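Local coordinates for protein ylmH (Streptococcus pneumoniae, PDB 2FPH) that is linked to cell division and probably binds nucleic acid through an RRM-like domain, at residues S56-F61 / F83-Q88; S64-V69 / F119-V124. All coordinates share one frame; numbering follows the deposited sequence.

Contact 1: S56-F61 / F83-Q88; sequences SSSGEF and FEISLQ
F83 holds CG opposite its own carbonyl carbon (chi1 -62°), which turns one ring face to S58, and F61, turned much the same way (chi1 -69°), offers a ring face to the rim of F83. S58 CB stands over the F83 face, a CH-pi contact 3.9 Å from the ring centroid. Small serines suit this place because a flat ring can press close to their backbone: F83 CE1 is 3.3 Å from S58 N and, at the ring edge, 3.4 Å from S56 O. The F83 rim also meets F61 in an offset edge-to-face pair, CE2 lying 3.6 Å from F61 CE1 with the planes at 64°. Beside it, I85 CD1 reaches S58 CB at 3.5 Å, carrying the apolar surface on to strand 85-91.

The chain here leaves strand 54-57 through an ST turn, in which S57 OG accepts from G59 N and also hydrogen-bonds E41 OE2, while S58 OG is taken by R68 N. S56 OG, by contrast, is buried 3.6 Å from F83 CZ and has no polar partner. The joint between the two sheets therefore rests on dispersion and ring packing, perhaps with a slight electrostatic pull between the F83 edge and the carbonyl of S56.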
loop_
_atom_site.group_PDB
_atom_site.type_symbol
_atom_site.label_atom_id
_atom_site.label_comp_id
_atom_site.label_asym_id
_atom_site.label_seq_id
_atom_site.Cartn_x
_atom_site.Cartn_y
_atom_site.Cartn_z
ATOM N N SER A 56 3.025 12.967 3.583
ATOM C CA SER A 56 3.872 12.429 2.496
ATOM C C SER A 56 3.300 11.091 2.040
ATOM O O SER A 56 2.833 10.330 2.844
ATOM C CB SER A 56 5.345 12.279 2.922
ATOM O OG SER A 56 5.458 11.486 4.056
ATOM N N SER A 57 3.289 10.866 0.727
ATOM C CA SER A 57 2.793 9.668 0.112
ATOM C C SER A 57 3.948 8.814 -0.333
ATOM O O SER A 57 4.943 9.366 -0.869
ATOM C CB SER A 57 1.967 10.010 -1.111
ATOM O OG SER A 57 1.709 8.857 -1.883
ATOM N N SER A 58 3.845 7.480 -0.203
ATOM C CA SER A 58 4.906 6.593 -0.679
ATOM C C SER A 58 5.100 6.784 -2.219
ATOM O O SER A 58 6.168 6.485 -2.751
ATOM C CB SER A 58 4.663 5.132 -0.340
ATOM O OG SER A 58 3.444 4.666 -0.873
ATOM N N GLY A 59 4.060 7.268 -2.899
ATOM C CA GLY A 59 4.131 7.536 -4.322
ATOM C C GLY A 59 5.040 8.661 -4.708
ATOM O O GLY A 59 5.411 8.792 -5.901
ATOM N N GLU A 60 5.456 9.459 -3.730
ATOM C CA GLU A 60 6.417 10.530 -3.941
ATOM C C GLU A 60 7.853 10.029 -3.743
ATOM O O GLU A 60 8.766 10.845 -3.807
ATOM C CB GLU A 60 6.132 11.684 -2.960
ATOM C CG GLU A 60 4.773 12.383 -3.077
ATOM C CD GLU A 60 4.527 13.426 -1.977
ATOM O OE1 GLU A 60 4.002 13.110 -0.871
ATOM O OE2 GLU A 60 4.865 14.611 -2.203
ATOM N N PHE A 61 8.034 8.716 -3.500
ATOM C CA PHE A 61 9.338 8.051 -3.319
ATOM C C PHE A 61 9.516 6.910 -4.323
ATOM O O PHE A 61 10.607 6.770 -4.914
ATOM C CB PHE A 61 9.473 7.461 -1.909
ATOM C CG PHE A 61 9.583 8.494 -0.807
ATOM C CD1 PHE A 61 8.466 9.234 -0.420
ATOM C CD2 PHE A 61 10.757 8.706 -0.159
ATOM C CE1 PHE A 61 8.530 10.168 0.566
ATOM C CE2 PHE A 61 10.850 9.660 0.842
ATOM C CZ PHE A 61 9.733 10.395 1.221
ATOM N N PHE A 83 7.380 4.287 5.638
ATOM C CA PHE A 83 6.170 3.718 5.028
ATOM C C PHE A 83 5.965 2.191 5.202
ATOM O O PHE A 83 4.870 1.613 4.903
ATOM C CB PHE A 83 6.110 4.029 3.516
ATOM C CG PHE A 83 6.050 5.483 3.190
ATOM C CD1 PHE A 83 4.859 6.180 3.274
ATOM C CD2 PHE A 83 7.194 6.184 2.802
ATOM C CE1 PHE A 83 4.790 7.497 2.988
ATOM C CE2 PHE A 83 7.118 7.553 2.509
ATOM C CZ PHE A 83 5.885 8.202 2.582
ATOM N N GLU A 84 6.992 1.524 5.704
ATOM C CA GLU A 84 6.891 0.096 6.056
ATOM C C GLU A 84 6.394 -0.719 4.846
ATOM O O GLU A 84 5.452 -1.523 4.960
ATOM C CB GLU A 84 6.006 -0.083 7.299
ATOM C CG GLU A 84 6.610 0.503 8.569
ATOM C CD GLU A 84 5.825 0.287 9.837
ATOM O OE1 GLU A 84 4.903 -0.539 9.895
ATOM O OE2 GLU A 84 6.121 1.008 10.824
ATOM N N ILE A 85 7.008 -0.475 3.686
ATOM C CA ILE A 85 6.676 -1.197 2.442
ATOM C C ILE A 85 7.846 -2.050 2.028
ATOM O O ILE A 85 8.987 -1.562 2.006
ATOM C CB ILE A 85 6.286 -0.210 1.291
ATOM C CG1 ILE A 85 5.005 0.570 1.662
ATOM C CG2 ILE A 85 5.955 -0.985 0.008
ATOM C CD1 ILE A 85 4.765 1.772 0.777
ATOM N N SER A 86 7.564 -3.321 1.702
ATOM C CA SER A 86 8.576 -4.285 1.244
ATOM C C SER A 86 8.270 -4.593 -0.232
ATOM O O SER A 86 7.091 -4.665 -0.618
ATOM C CB SER A 86 8.434 -5.554 2.070
ATOM O OG SER A 86 9.439 -6.524 1.841
ATOM N N LEU A 87 9.285 -4.738 -1.076
ATOM C CA LEU A 87 9.041 -5.244 -2.412
ATOM C C LEU A 87 9.367 -6.725 -2.364
ATOM O O LEU A 87 10.480 -7.088 -1.972
ATOM C CB LEU A 87 9.902 -4.567 -3.473
ATOM C CG LEU A 87 9.790 -4.888 -4.963
ATOM C CD1 LEU A 87 8.492 -4.580 -5.608
ATOM C CD2 LEU A 87 10.928 -4.199 -5.748
ATOM N N GLN A 88 8.450 -7.568 -2.832
ATOM C CA GLN A 88 8.699 -9.003 -2.914
ATOM C C GLN A 88 8.660 -9.447 -4.359
ATOM O O GLN A 88 7.670 -9.236 -5.056
ATOM C CB GLN A 88 7.641 -9.801 -2.106
ATOM C CG GLN A 88 7.672 -9.502 -0.612
ATOM C CD GLN A 88 8.926 -10.009 0.057
ATOM O OE1 GLN A 88 9.245 -11.212 -0.010
ATOM N NE2 GLN A 88 9.641 -9.106 0.740
#

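Contact 2: S64-V69 / F119-V124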
loop_
_atom_site.group_PDB
_atom_site.type_symbol
_atom_site.label_atom_id
_atom_site.label_comp_id
_atom_site.label_asym_id
_atom_site.label_seq_id
_atom_site.Cartn_x
_atom_site.Cartn_y
_atom_site.Cartn_z
ATOM N N SER A 64 3.817 4.508 -7.959
ATOM C CA SER A 64 2.927 3.407 -7.808
ATOM C C SER A 64 1.529 3.872 -7.907
ATOM O O SER A 64 1.249 5.077 -7.875
ATOM C CB SER A 64 3.176 2.670 -6.496
ATOM O OG SER A 64 2.921 3.527 -5.412
ATOM N N GLU A 65 0.633 2.938 -8.113
ATOM C CA GLU A 65 -0.785 3.291 -8.072
ATOM C C GLU A 65 -1.330 3.319 -6.641
ATOM O O GLU A 65 -1.748 4.369 -6.126
ATOM C CB GLU A 65 -1.600 2.384 -8.983
ATOM C CG GLU A 65 -1.301 2.617 -10.474
ATOM C CD GLU A 65 -1.142 4.096 -10.883
ATOM O OE1 GLU A 65 -2.151 4.853 -10.859
ATOM O OE2 GLU A 65 -0.001 4.521 -11.265
ATOM N N TYR A 66 -1.296 2.176 -5.998
ATOM C CA TYR A 66 -1.582 2.073 -4.551
ATOM C C TYR A 66 -0.423 2.647 -3.754
ATOM O O TYR A 66 0.744 2.362 -4.001
ATOM C CB TYR A 66 -1.901 0.625 -4.164
ATOM C CG TYR A 66 -3.133 0.206 -4.886
ATOM C CD1 TYR A 66 -4.370 0.713 -4.545
ATOM C CD2 TYR A 66 -3.047 -0.618 -5.992
ATOM C CE1 TYR A 66 -5.533 0.354 -5.306
ATOM C CE2 TYR A 66 -4.167 -0.941 -6.765
ATOM C CZ TYR A 66 -5.376 -0.479 -6.416
ATOM O OH TYR A 66 -6.422 -0.842 -7.212
ATOM N N VAL A 67 -0.762 3.397 -2.713
ATOM C CA VAL A 67 0.219 4.062 -1.874
ATOM C C VAL A 67 -0.121 3.954 -0.426
ATOM O O VAL A 67 -1.246 3.675 -0.057
ATOM C CB VAL A 67 0.406 5.565 -2.265
ATOM C CG1 VAL A 67 0.874 5.698 -3.647
ATOM C CG2 VAL A 67 -0.877 6.340 -2.072
ATOM N N ARG A 68 0.872 4.158 0.422
ATOM C CA ARG A 68 0.594 4.444 1.837
ATOM C C ARG A 68 0.986 5.869 2.143
ATOM O O ARG A 68 1.872 6.472 1.494
ATOM C CB ARG A 68 1.342 3.483 2.767
ATOM C CG ARG A 68 1.133 2.038 2.511
ATOM C CD ARG A 68 1.818 1.079 3.492
ATOM N NE ARG A 68 1.198 1.122 4.813
ATOM C CZ ARG A 68 1.583 0.411 5.842
ATOM N NH1 ARG A 68 2.621 -0.362 5.717
ATOM N NH2 ARG A 68 0.895 0.421 6.988
ATOM N N VAL A 69 0.296 6.472 3.111
ATOM C CA VAL A 69 0.502 7.857 3.409
ATOM C C VAL A 69 0.904 8.009 4.836
ATOM O O VAL A 69 0.408 7.308 5.750
ATOM C CB VAL A 69 -0.816 8.710 3.085
ATOM C CG1 VAL A 69 -0.855 10.093 3.698
ATOM C CG2 VAL A 69 -1.070 8.826 1.561
ATOM N N PHE A 119 -1.618 -4.703 0.980
ATOM C CA PHE A 119 -0.668 -4.706 -0.123
ATOM C C PHE A 119 -1.065 -3.678 -1.150
ATOM O O PHE A 119 -2.215 -3.206 -1.169
ATOM C CB PHE A 119 -0.495 -6.086 -0.775
ATOM C CG PHE A 119 -1.718 -6.686 -1.413
ATOM C CD1 PHE A 119 -2.686 -7.315 -0.634
ATOM C CD2 PHE A 119 -1.914 -6.637 -2.800
ATOM C CE1 PHE A 119 -3.830 -7.803 -1.205
ATOM C CE2 PHE A 119 -3.035 -7.189 -3.367
ATOM C CZ PHE A 119 -3.993 -7.783 -2.571
ATOM N N GLY A 120 -0.109 -3.364 -2.006
ATOM C CA GLY A 120 -0.310 -2.346 -3.016
ATOM C C GLY A 120 -0.295 -3.005 -4.377
ATOM O O GLY A 120 -1.031 -3.959 -4.619
ATOM N N ASP A 121 0.580 -2.507 -5.227
ATOM C CA ASP A 121 0.634 -2.908 -6.603
ATOM C C ASP A 121 1.171 -4.295 -6.755
ATOM O O ASP A 121 2.116 -4.717 -6.055
ATOM C CB ASP A 121 1.577 -1.984 -7.392
ATOM C CG ASP A 121 1.060 -0.565 -7.555
ATOM O OD1 ASP A 121 -0.064 -0.221 -7.176
ATOM O OD2 ASP A 121 1.737 0.266 -8.175
ATOM N N ILE A 122 0.581 -5.013 -7.699
ATOM C CA ILE A 122 1.182 -6.247 -8.211
ATOM C C ILE A 122 1.657 -5.909 -9.631
ATOM O O ILE A 122 0.894 -5.368 -10.429
ATOM C CB ILE A 122 0.145 -7.372 -8.229
ATOM C CG1 ILE A 122 -0.261 -7.840 -6.830
ATOM C CG2 ILE A 122 0.619 -8.578 -9.074
ATOM C CD1 ILE A 122 -1.664 -8.500 -6.887
ATOM N N LEU A 123 2.922 -6.212 -9.906
ATOM C CA LEU A 123 3.648 -5.768 -11.073
ATOM C C LEU A 123 4.121 -6.975 -11.870
ATOM O O LEU A 123 4.722 -7.920 -11.303
ATOM C CB LEU A 123 4.882 -4.993 -10.660
ATOM C CG LEU A 123 4.644 -3.843 -9.702
ATOM C CD1 LEU A 123 5.993 -3.447 -9.158
ATOM C CD2 LEU A 123 3.971 -2.696 -10.410
ATOM N N VAL A 124 3.881 -6.883 -13.178
ATOM C CA VAL A 124 4.127 -7.913 -14.182
ATOM C C VAL A 124 3.931 -7.201 -15.538
ATOM O O VAL A 124 3.050 -6.366 -15.648
ATOM C CB VAL A 124 3.010 -8.988 -14.173
ATOM C CG1 VAL A 124 3.354 -10.164 -15.075
ATOM C CG2 VAL A 124 2.668 -9.477 -12.781
HETATM O O HOH W 1 1.995 -0.152 -4.243
#
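D121 receives two consecutive backbone N-H groups in its carboxylate, one on each oxygen: E65 N binds OD2 at 2.9 Å and Y66 N binds OD1 at the same 2.9 Å, both nearly straight. The aspartate belongs to strand 119-123, an outermost strand of the antiparallel sheet in the putative RNA-binding domain, of the RRM clan, and it grips the loop that leads to strand 69-72 of the smaller sheet. OD2 uses its syn lone pair, whereas the donor to OD1 comes on the syn side but 27° out of the carboxylate plane.

D121 is well suited to the task: with CG beside its backbone N (chi1 -69°), its short side chain swings across to the loop, and the paired bonds restrain rotation of the carboxylate. Two peptide N-H groups would be expected to stabilise its negative charge. The E65 carboxylate leads away, its OE2 still 5.5 Å from D121 OD2, so the two acids do not meet.

A water adds a second bridge, donating to Y66 O and accepting from D121 N. Around this polar centre the packing is close. The Y66 ring plane is turned 77° from the carboxylate, with CD2 3.2 Å from D121 OD1, an oblique approach. Glycine fits at position 120 because, with no side chain, it lets the tyrosine settle directly on the strand, Y66 CB lying 3.6 Å from G120 CA. Y66 lies at the surface, and its side chain also touches N37. At the other oxygen of the carboxylate, the methylene of S64 rests with CB 3.3 Å from D121 OD2.

The centres of contacts 1 and 2 lie about 8 Å apart, and their segments alternate along the chain: 56-61, 64-69, 83-88, 119-124. The first two belong to the YlmH N-terminal region and the last two to the putative RNA-binding domain, so both contacts join these parts. Contact 1 enters the five-stranded sheet through its central strand 85-91, contact 2 through its outermost strand 119-123, with strand 130-134 between them. They also touch directly: S58 N is 2.8 Å from R68 O, a probable hydrogen bond continuing the pairing of strands 54-57 and 69-72. Two neighbouring joints, one apolar and one polar, probably help to fix the relative orientation of the two sheets.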